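Side-chain contacts in Low molecular weight phosphotyrosine protein phosphatase 1 (Drosophila melanogaster, PDB 7CUY), which dephosphorylates phosphotyrosine in proteins and, as an acid phosphatase, probably also hydrolyses small aryl and acyl phosphates: residues D34-S39 / S79-I84; L6-G11 / R71-Q76; E28-K33 / A147-R152. All blocks are in the same frame, centred on the assembly; numbering follows the deposited sequence.

Contact 1 of 3, residues D34-S39 / S79-I84; sequences DVEVDS and SEFDYI
The Phe81 ring overlaps the side chains of Glu36 and Asp38 through its CE2 and CZ atoms. CZ lies 3.9 Å from Asp38 CB, and CE2 lies 3.8 Å from Glu36 OE2, both approaching the ring obliquely. Phe81 belongs to the link between helix 77-80 and strand 83-86. With CG turned beside its own backbone N (chi1 -67°), the ring spans strand 3-9, which lies between strands 35-41 and 83-86 in the parallel sheet, and touches Lys4 and Leu6 there; this is structural packing across the sheet. The Asp38 carboxylate plane is inclined only 29° to the ring, whereas that of Glu36 stands at 76°. Within its own segment, Glu80 CG lies 4.2 Å above one face of the ring, toward the rim, and Glu80 OE2 comes to 4.0 Å from Glu36 OE2. An alanine here is likely to open a gap beside Asp38 CB and leave the Glu36 carboxylate without the ring that its OE2 rests against. The Glu36-Glu80 pair brings like charges together, so what attraction there is between these segments probably comes from packing on the ring, while Asp38 finds its charge partner in Arg71.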
loop_
_atom_site.group_PDB
_atom_site.type_symbol
_atom_site.label_atom_id
_atom_site.label_comp_id
_atom_site.label_asym_id
_atom_site.label_seq_id
_atom_site.Cartn_x
_atom_site.Cartn_y
_atom_site.Cartn_z
ATOM N N ASP A 34 9.831 -11.021 10.461
ATOM C CA ASP A 34 8.561 -11.629 10.825
ATOM C C ASP A 34 7.365 -10.792 10.386
ATOM O O ASP A 34 6.361 -10.741 11.100
ATOM C CB ASP A 34 8.519 -11.848 12.331
ATOM C CG ASP A 34 8.549 -10.541 13.101
ATOM O OD1 ASP A 34 9.132 -9.548 12.604
ATOM O OD2 ASP A 34 7.975 -10.499 14.206
ATOM N N VAL A 35 7.455 -10.113 9.242
ATOM C CA VAL A 35 6.361 -9.284 8.733
ATOM C C VAL A 35 6.169 -9.610 7.256
ATOM O O VAL A 35 7.099 -9.454 6.459
ATOM C CB VAL A 35 6.618 -7.776 8.919
ATOM C CG1 VAL A 35 5.423 -6.964 8.395
ATOM C CG2 VAL A 35 6.906 -7.424 10.382
ATOM N N GLU A 36 4.969 -10.058 6.896
ATOM C CA GLU A 36 4.593 -10.348 5.515
ATOM C C GLU A 36 3.765 -9.191 4.969
ATOM O O GLU A 36 2.989 -8.581 5.703
ATOM C CB GLU A 36 3.810 -11.668 5.446
ATOM C CG GLU A 36 3.016 -11.912 4.161
ATOM C CD GLU A 36 1.815 -12.857 4.378
ATOM O OE1 GLU A 36 2.041 -14.033 4.765
ATOM O OE2 GLU A 36 0.658 -12.416 4.167
ATOM N N VAL A 37 3.958 -8.874 3.691
ATOM C CA VAL A 37 3.306 -7.750 3.034
ATOM C C VAL A 37 2.640 -8.240 1.750
ATOM O O VAL A 37 3.229 -9.012 0.996
ATOM C CB VAL A 37 4.301 -6.616 2.712
ATOM C CG1 VAL A 37 3.554 -5.340 2.334
ATOM C CG2 VAL A 37 5.257 -6.361 3.895
ATOM N N ASP A 38 1.423 -7.761 1.490
ATOM C CA ASP A 38 0.651 -8.099 0.299
ATOM C C ASP A 38 -0.049 -6.820 -0.131
ATOM O O ASP A 38 0.001 -5.812 0.583
ATOM C CB ASP A 38 -0.323 -9.242 0.601
ATOM C CG ASP A 38 -0.952 -9.870 -0.661
ATOM O OD1 ASP A 38 -0.366 -9.786 -1.765
ATOM O OD2 ASP A 38 -2.043 -10.489 -0.525
ATOM N N SER A 39 -0.677 -6.826 -1.309
ATOM C CA SER A 39 -1.512 -5.689 -1.696
ATOM C C SER A 39 -2.735 -6.189 -2.461
ATOM O O SER A 39 -2.736 -7.302 -2.986
ATOM C CB SER A 39 -0.733 -4.655 -2.531
ATOM O OG SER A 39 -0.313 -5.208 -3.769
ATOM N N SER A 79 -9.754 -10.858 8.377
ATOM C CA SER A 79 -9.370 -11.790 9.432
ATOM C C SER A 79 -7.935 -12.283 9.312
ATOM O O SER A 79 -7.379 -12.761 10.306
ATOM C CB SER A 79 -10.291 -13.016 9.441
ATOM O OG SER A 79 -11.634 -12.663 9.706
ATOM N N GLU A 80 -7.326 -12.193 8.127
ATOM C CA GLU A 80 -5.954 -12.656 7.971
ATOM C C GLU A 80 -4.915 -11.584 8.307
ATOM O O GLU A 80 -3.860 -11.901 8.875
ATOM C CB GLU A 80 -5.727 -13.168 6.544
ATOM C CG GLU A 80 -4.286 -13.688 6.330
ATOM C CD GLU A 80 -4.026 -14.250 4.925
ATOM O OE1 GLU A 80 -4.984 -14.744 4.285
ATOM O OE2 GLU A 80 -2.853 -14.215 4.487
ATOM N N PHE A 81 -5.168 -10.321 7.969
ATOM C CA PHE A 81 -4.139 -9.297 8.111
ATOM C C PHE A 81 -4.303 -8.521 9.412
ATOM O O PHE A 81 -5.420 -8.240 9.854
ATOM C CB PHE A 81 -4.146 -8.350 6.905
ATOM C CG PHE A 81 -3.719 -9.024 5.642
ATOM C CD1 PHE A 81 -4.641 -9.671 4.844
ATOM C CD2 PHE A 81 -2.378 -9.066 5.282
ATOM C CE1 PHE A 81 -4.241 -10.321 3.686
ATOM C CE2 PHE A 81 -1.962 -9.718 4.130
ATOM C CZ PHE A 81 -2.891 -10.347 3.328
ATOM N N ASP A 82 -3.168 -8.183 10.024
ATOM C CA ASP A 82 -3.162 -7.372 11.229
ATOM C C ASP A 82 -3.377 -5.906 10.921
ATOM O O ASP A 82 -3.994 -5.192 11.718
ATOM C CB ASP A 82 -1.839 -7.556 11.956
ATOM C CG ASP A 82 -1.549 -9.001 12.240
ATOM O OD1 ASP A 82 -2.117 -9.521 13.226
ATOM O OD2 ASP A 82 -0.795 -9.621 11.454
ATOM N N TYR A 83 -2.892 -5.457 9.770
ATOM C CA TYR A 83 -2.942 -4.068 9.353
ATOM C C TYR A 83 -3.400 -4.013 7.910
ATOM O O TYR A 83 -2.833 -4.699 7.059
ATOM C CB TYR A 83 -1.564 -3.417 9.481
ATOM C CG TYR A 83 -1.000 -3.546 10.872
ATOM C CD1 TYR A 83 -1.453 -2.721 11.897
ATOM C CD2 TYR A 83 -0.024 -4.492 11.162
ATOM C CE1 TYR A 83 -0.939 -2.837 13.191
ATOM C CE2 TYR A 83 0.491 -4.629 12.438
ATOM C CZ TYR A 83 0.034 -3.790 13.453
ATOM O OH TYR A 83 0.553 -3.915 14.724
ATOM N N ILE A 84 -4.419 -3.207 7.632
ATOM C CA ILE A 84 -4.849 -2.929 6.267
ATOM C C ILE A 84 -4.785 -1.422 6.046
ATOM O O ILE A 84 -5.360 -0.659 6.824
ATOM C CB ILE A 84 -6.266 -3.469 6.005
ATOM C CG1 ILE A 84 -6.305 -4.976 6.294
ATOM C CG2 ILE A 84 -6.653 -3.204 4.581
ATOM C CD1 ILE A 84 -7.562 -5.673 5.858
#

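Contact 2 of 3, residues L6-G11 / R71-Q76; sequences LMICLG and RQIRKQ
Arg71 NH1 is gripped by a salt bridge to Asp77 and, more weakly, by the carbonyl of Gln72, while Arg71 NH2, paired with Asp38 of strand 35-41, lies 3.7 Å from Leu6 CD1, which approaches the guanidinium obliquely. The weak bond, from NH1 to Gln72 O, measures 3.3 Å and is bent to 126°. The leucine and arginine side chains run against each other, one from the strand and one from the loop; the arginine is stretched out as far as NE, and that length carries its charge back to the strands. Arg74 NH2 sits 3.3 Å above one face of the Arg71 guanidinium, near its rim, and in return Arg71 NH1 lies over the centre of the Arg74 group.

Further along, the side chains of Ile8 and Ile73 are roughly perpendicular, with their CD1 methyls 4.0 Å apart. Ile73 reaches there because CG1 is anti to its backbone N (chi1 -173°) and the chain continues extended. Leu95 of helix 89-98 touches both isoleucines. The strand leads directly into the phosphate-binding P-loop, which begins at Cys9, the probable nucleophile, and whose Gly11 N holds a sulfonate oxygen of bound buffer. The neighbouring carboxylates of Asp38 and Asp77 would probably offset the closeness of the two arginines, so the contact combines a charged cluster at Arg71 with a separate apolar touch between the isoleucines.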
loop_
_atom_site.group_PDB
_atom_site.type_symbol
_atom_site.label_atom_id
_atom_site.label_comp_id
_atom_site.label_asym_id
_atom_site.label_seq_id
_atom_site.Cartn_x
_atom_site.Cartn_y
_atom_site.Cartn_z
ATOM N N LEU A 6 -1.410 -5.467 4.682
ATOM C CA LEU A 6 -2.049 -5.462 3.361
ATOM C C LEU A 6 -2.207 -4.031 2.873
ATOM O O LEU A 6 -2.877 -3.225 3.529
ATOM C CB LEU A 6 -3.416 -6.150 3.417
ATOM C CG LEU A 6 -4.174 -6.314 2.090
ATOM C CD1 LEU A 6 -3.409 -7.236 1.112
ATOM C CD2 LEU A 6 -5.594 -6.829 2.323
ATOM N N MET A 7 -1.597 -3.698 1.735
ATOM C CA MET A 7 -1.776 -2.368 1.148
ATOM C C MET A 7 -2.919 -2.375 0.138
ATOM O O MET A 7 -2.946 -3.218 -0.754
ATOM C CB MET A 7 -0.499 -1.888 0.459
ATOM C CG MET A 7 0.722 -1.924 1.349
ATOM S SD MET A 7 0.632 -0.729 2.680
ATOM C CE MET A 7 2.350 -0.778 3.285
ATOM N N ILE A 8 -3.829 -1.403 0.245
ATOM C CA ILE A 8 -5.033 -1.330 -0.582
ATOM C C ILE A 8 -5.048 0.010 -1.306
ATOM O O ILE A 8 -4.818 1.059 -0.686
ATOM C CB ILE A 8 -6.315 -1.451 0.279
ATOM C CG1 ILE A 8 -6.385 -2.797 1.000
ATOM C CG2 ILE A 8 -7.564 -1.187 -0.539
ATOM C CD1 ILE A 8 -6.194 -3.976 0.084
ATOM N N CYS A 9 -5.364 -0.011 -2.594
ATOM C CA CYS A 9 -5.800 1.214 -3.253
ATOM C C CYS A 9 -6.990 0.855 -4.139
ATOM O O CYS A 9 -7.542 -0.251 -4.052
ATOM C CB CYS A 9 -4.651 1.882 -4.013
ATOM S SG CYS A 9 -3.992 0.938 -5.404
ATOM N N LEU A 10 -7.400 1.798 -4.990
ATOM C CA LEU A 10 -8.650 1.605 -5.723
ATOM C C LEU A 10 -8.531 0.461 -6.727
ATOM O O LEU A 10 -9.434 -0.381 -6.820
ATOM C CB LEU A 10 -9.067 2.900 -6.421
ATOM C CG LEU A 10 -10.340 2.868 -7.284
ATOM C CD1 LEU A 10 -11.534 2.337 -6.490
ATOM C CD2 LEU A 10 -10.656 4.247 -7.832
ATOM N N GLY A 11 -7.424 0.408 -7.476
ATOM C CA GLY A 11 -7.271 -0.584 -8.533
ATOM C C GLY A 11 -6.045 -1.475 -8.422
ATOM O O GLY A 11 -5.935 -2.463 -9.152
ATOM N N ARG A 71 -4.953 -8.621 -7.503
ATOM C CA ARG A 71 -6.108 -9.327 -6.983
ATOM C C ARG A 71 -6.993 -8.339 -6.240
ATOM O O ARG A 71 -6.558 -7.247 -5.836
ATOM C CB ARG A 71 -5.709 -10.489 -6.054
ATOM C CG ARG A 71 -5.503 -10.085 -4.597
ATOM C CD ARG A 71 -5.283 -11.294 -3.697
ATOM N NE ARG A 71 -4.774 -10.930 -2.374
ATOM C CZ ARG A 71 -5.539 -10.615 -1.327
ATOM N NH1 ARG A 71 -6.868 -10.613 -1.431
ATOM N NH2 ARG A 71 -4.971 -10.295 -0.168
ATOM N N GLN A 72 -8.251 -8.732 -6.058
ATOM C CA GLN A 72 -9.217 -7.899 -5.367
ATOM C C GLN A 72 -9.292 -8.296 -3.900
ATOM O O GLN A 72 -9.148 -9.474 -3.550
ATOM C CB GLN A 72 -10.594 -8.001 -6.020
ATOM C CG GLN A 72 -11.448 -6.791 -5.789
ATOM C CD GLN A 72 -12.801 -6.927 -6.430
ATOM O OE1 GLN A 72 -13.099 -7.952 -7.051
ATOM N NE2 GLN A 72 -13.631 -5.898 -6.293
ATOM N N ILE A 73 -9.503 -7.295 -3.043
ATOM C CA ILE A 73 -9.658 -7.554 -1.623
ATOM C C ILE A 73 -10.848 -8.489 -1.409
ATOM O O ILE A 73 -11.829 -8.479 -2.169
ATOM C CB ILE A 73 -9.832 -6.220 -0.873
ATOM C CG1 ILE A 73 -9.823 -6.410 0.648
ATOM C CG2 ILE A 73 -11.122 -5.518 -1.296
ATOM C CD1 ILE A 73 -9.782 -5.074 1.428
ATOM N N ARG A 74 -10.748 -9.327 -0.382
ATOM C CA ARG A 74 -11.840 -10.203 0.012
ATOM C C ARG A 74 -12.107 -10.044 1.504
ATOM O O ARG A 74 -11.283 -9.520 2.260
ATOM C CB ARG A 74 -11.531 -11.667 -0.339
ATOM C CG ARG A 74 -10.106 -12.060 -0.086
ATOM C CD ARG A 74 -9.854 -13.527 -0.416
ATOM N NE ARG A 74 -8.427 -13.791 -0.590
ATOM C CZ ARG A 74 -7.832 -13.900 -1.776
ATOM N NH1 ARG A 74 -8.546 -13.780 -2.890
ATOM N NH2 ARG A 74 -6.526 -14.125 -1.855
ATOM N N LYS A 75 -13.289 -10.487 1.928
ATOM C CA LYS A 75 -13.662 -10.336 3.329
ATOM C C LYS A 75 -12.741 -11.119 4.258
ATOM O O LYS A 75 -12.513 -10.691 5.392
ATOM C CB LYS A 75 -15.111 -10.773 3.530
ATOM C CG LYS A 75 -16.093 -10.092 2.600
ATOM C CD LYS A 75 -16.526 -8.759 3.164
ATOM C CE LYS A 75 -17.933 -8.412 2.734
ATOM N NZ LYS A 75 -18.842 -8.223 3.915
ATOM N N GLN A 76 -12.202 -12.263 3.817
ATOM C CA GLN A 76 -11.317 -12.994 4.718
ATOM C C GLN A 76 -10.010 -12.245 4.961
ATOM O O GLN A 76 -9.309 -12.554 5.933
ATOM C CB GLN A 76 -11.022 -14.398 4.196
ATOM C CG GLN A 76 -9.842 -14.489 3.240
ATOM C CD GLN A 76 -9.290 -15.897 3.127
ATOM O OE1 GLN A 76 -9.542 -16.604 2.139
ATOM N NE2 GLN A 76 -8.516 -16.312 4.134
#

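Contact 3 of 3, residues E28-K33 / A147-R152; sequences EKANVK and AFMKER
Apolar packing joins the two segments, and Met149 supplies the whole of one side. Its CE methyl lies 3.5 Å from Ala30 CB, tighter than ordinary carbon-carbon contact, and SD is 3.7 Å from the same CB. A looser touch places Val32 CG2 at 4.4 Å from Met149 SD, so both Ala30 and Val32 approach the sulfur. The shape of the methionine explains this pattern: CG and SD extend straight out from helix 132-153, with chi1 and chi2 both near 180°, and the bend at the last torsion (chi3 77°) then folds CE against Ala30. Met23, Thr26 and Leu27 of helix 15-29 also touch this side chain.

Backbone hydrogen bonds shape each side separately. Helix 15-29 finishes in a Schellman motif: Asn31 takes positive phi (59°), and its N bonds to Glu28 O at 3.0 Å. This reversal carries the chain from Ala30 round to Val32, both of whose CB atoms point toward the other helix. Opposite, the bonds from Glu151 N to Ala147 O, 2.9 Å, and from Arg152 N to Phe148 O hold the helical turns on which Met149 sits, although the turn at 149-152 widens to pi type.

Away from the active site, this is helix-end packing on one face of the parallel sheet. Helix 15-29 lies against Val37 and helix 132-153 sets Phe148 on Tyr83 and Phe85, an arrangement characteristic of the three-layer alpha/beta fold of low molecular weight phosphatases.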
loop_
_atom_site.group_PDB
_atom_site.type_symbol
_atom_site.label_atom_id
_atom_site.label_comp_id
_atom_site.label_asym_id
_atom_site.label_seq_id
_atom_site.Cartn_x
_atom_site.Cartn_y
_atom_site.Cartn_z
ATOM N N GLU A 28 13.358 -5.012 4.886
ATOM C CA GLU A 28 14.632 -5.674 4.634
ATOM C C GLU A 28 15.799 -4.843 5.160
ATOM O O GLU A 28 16.693 -5.372 5.831
ATOM C CB GLU A 28 14.787 -5.978 3.142
ATOM C CG GLU A 28 15.921 -6.942 2.861
ATOM C CD GLU A 28 15.860 -7.561 1.465
ATOM O OE1 GLU A 28 16.909 -8.062 0.980
ATOM O OE2 GLU A 28 14.758 -7.559 0.857
ATOM N N LYS A 29 15.790 -3.532 4.907
ATOM C CA LYS A 29 16.864 -2.680 5.412
ATOM C C LYS A 29 16.908 -2.654 6.934
ATOM O O LYS A 29 17.982 -2.476 7.521
ATOM C CB LYS A 29 16.717 -1.265 4.853
ATOM C CG LYS A 29 16.966 -1.227 3.357
ATOM C CD LYS A 29 16.994 0.181 2.784
ATOM C CE LYS A 29 15.607 0.727 2.514
ATOM N NZ LYS A 29 15.690 2.005 1.745
ATOM N N ALA A 30 15.774 -2.846 7.596
ATOM C CA ALA A 30 15.746 -2.891 9.051
ATOM C C ALA A 30 15.968 -4.290 9.618
ATOM O O ALA A 30 15.932 -4.454 10.842
ATOM C CB ALA A 30 14.418 -2.351 9.570
ATOM N N ASN A 31 16.174 -5.298 8.763
ATOM C CA ASN A 31 16.358 -6.685 9.197
ATOM C C ASN A 31 15.152 -7.210 9.984
ATOM O O ASN A 31 15.298 -8.052 10.877
ATOM C CB ASN A 31 17.647 -6.843 10.013
ATOM C CG ASN A 31 18.896 -6.662 9.166
ATOM O OD1 ASN A 31 18.919 -7.040 7.998
ATOM N ND2 ASN A 31 19.935 -6.075 9.748
ATOM N N VAL A 32 13.952 -6.723 9.660
ATOM C CA VAL A 32 12.718 -7.212 10.269
ATOM C C VAL A 32 12.177 -8.324 9.384
ATOM O O VAL A 32 11.825 -8.089 8.221
ATOM C CB VAL A 32 11.688 -6.084 10.433
ATOM C CG1 VAL A 32 10.391 -6.638 11.019
ATOM C CG2 VAL A 32 12.261 -4.971 11.309
ATOM N N LYS A 33 12.129 -9.545 9.917
ATOM C CA LYS A 33 11.836 -10.702 9.080
ATOM C C LYS A 33 10.502 -11.369 9.366
ATOM O O LYS A 33 10.078 -12.216 8.572
ATOM C CB LYS A 33 12.942 -11.762 9.206
ATOM C CG LYS A 33 14.295 -11.274 8.717
ATOM C CD LYS A 33 15.014 -12.379 7.976
ATOM C CE LYS A 33 16.465 -12.029 7.858
ATOM N NZ LYS A 33 17.016 -11.778 9.220
ATOM N N ALA A 147 8.156 5.114 9.065
ATOM C CA ALA A 147 7.597 5.603 10.322
ATOM C C ALA A 147 6.653 4.578 10.942
ATOM O O ALA A 147 6.735 4.297 12.144
ATOM C CB ALA A 147 6.880 6.936 10.100
ATOM N N PHE A 148 5.756 3.995 10.134
ATOM C CA PHE A 148 4.904 2.915 10.632
ATOM C C PHE A 148 5.730 1.758 11.183
ATOM O O PHE A 148 5.461 1.246 12.278
ATOM C CB PHE A 148 3.993 2.389 9.525
ATOM C CG PHE A 148 3.234 1.147 9.920
ATOM C CD1 PHE A 148 3.609 -0.092 9.447
ATOM C CD2 PHE A 148 2.156 1.231 10.784
ATOM C CE1 PHE A 148 2.919 -1.248 9.816
ATOM C CE2 PHE A 148 1.460 0.095 11.160
ATOM C CZ PHE A 148 1.848 -1.154 10.671
ATOM N N MET A 149 6.709 1.292 10.405
ATOM C CA MET A 149 7.553 0.190 10.859
ATOM C C MET A 149 8.214 0.519 12.187
ATOM O O MET A 149 8.205 -0.294 13.125
ATOM C CB MET A 149 8.622 -0.124 9.818
ATOM C CG MET A 149 9.613 -1.166 10.299
ATOM S SD MET A 149 10.890 -1.469 9.080
ATOM C CE MET A 149 11.897 0.013 9.354
ATOM N N LYS A 150 8.792 1.714 12.289
ATOM C CA LYS A 150 9.495 2.070 13.519
ATOM C C LYS A 150 8.538 2.153 14.705
ATOM O O LYS A 150 8.814 1.589 15.773
ATOM C CB LYS A 150 10.259 3.380 13.321
ATOM C CG LYS A 150 11.679 3.165 12.821
ATOM C CD LYS A 150 12.259 4.422 12.219
ATOM C CE LYS A 150 13.759 4.445 12.346
ATOM N NZ LYS A 150 14.390 3.395 11.537
ATOM N N GLU A 151 7.398 2.835 14.540
ATOM C CA GLU A 151 6.472 3.006 15.663
ATOM C C GLU A 151 5.765 1.707 16.014
ATOM O O GLU A 151 5.842 1.231 17.150
ATOM C CB GLU A 151 5.425 4.067 15.344
ATOM C CG GLU A 151 5.963 5.441 15.177
ATOM C CD GLU A 151 4.897 6.371 14.655
ATOM O OE1 GLU A 151 3.742 6.270 15.145
ATOM O OE2 GLU A 151 5.211 7.165 13.739
ATOM N N ARG A 152 5.030 1.140 15.061
ATOM C CA ARG A 152 4.121 0.045 15.384
ATOM C C ARG A 152 4.771 -1.315 15.277
ATOM O O ARG A 152 4.445 -2.209 16.054
ATOM C CB ARG A 152 2.904 0.060 14.465
ATOM C CG ARG A 152 2.120 1.327 14.550
ATOM C CD ARG A 152 1.429 1.462 15.911
ATOM N NE ARG A 152 0.468 2.556 15.839
ATOM C CZ ARG A 152 -0.808 2.404 15.492
ATOM N NH1 ARG A 152 -1.292 1.197 15.217
ATOM N NH2 ARG A 152 -1.596 3.466 15.425
#

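From the N terminus, residues 6-11 open contact 2, then 28-33 and 34-39 open contacts 3 and 1. Contact 2 closes first, at 71-76, joining strand 3-9 to the loop between helices 53-61 and 77-80. Contact 1 closes next, at 79-84, and contact 3 last, at 147-152, joining the end of helix 15-29 to helix 132-153. Contact 1 therefore nests within contact 3, while contact 2 crosses both. Contacts 1 and 2 meet on the sheet, where a probable hydrogen bond joins Tyr83 O to Leu6 N at 2.9 Å. Contact 3 meets contact 1 where Tyr83 CG packs 3.7 Å from Phe148 CZ. Contacts 2 and 3 do not touch.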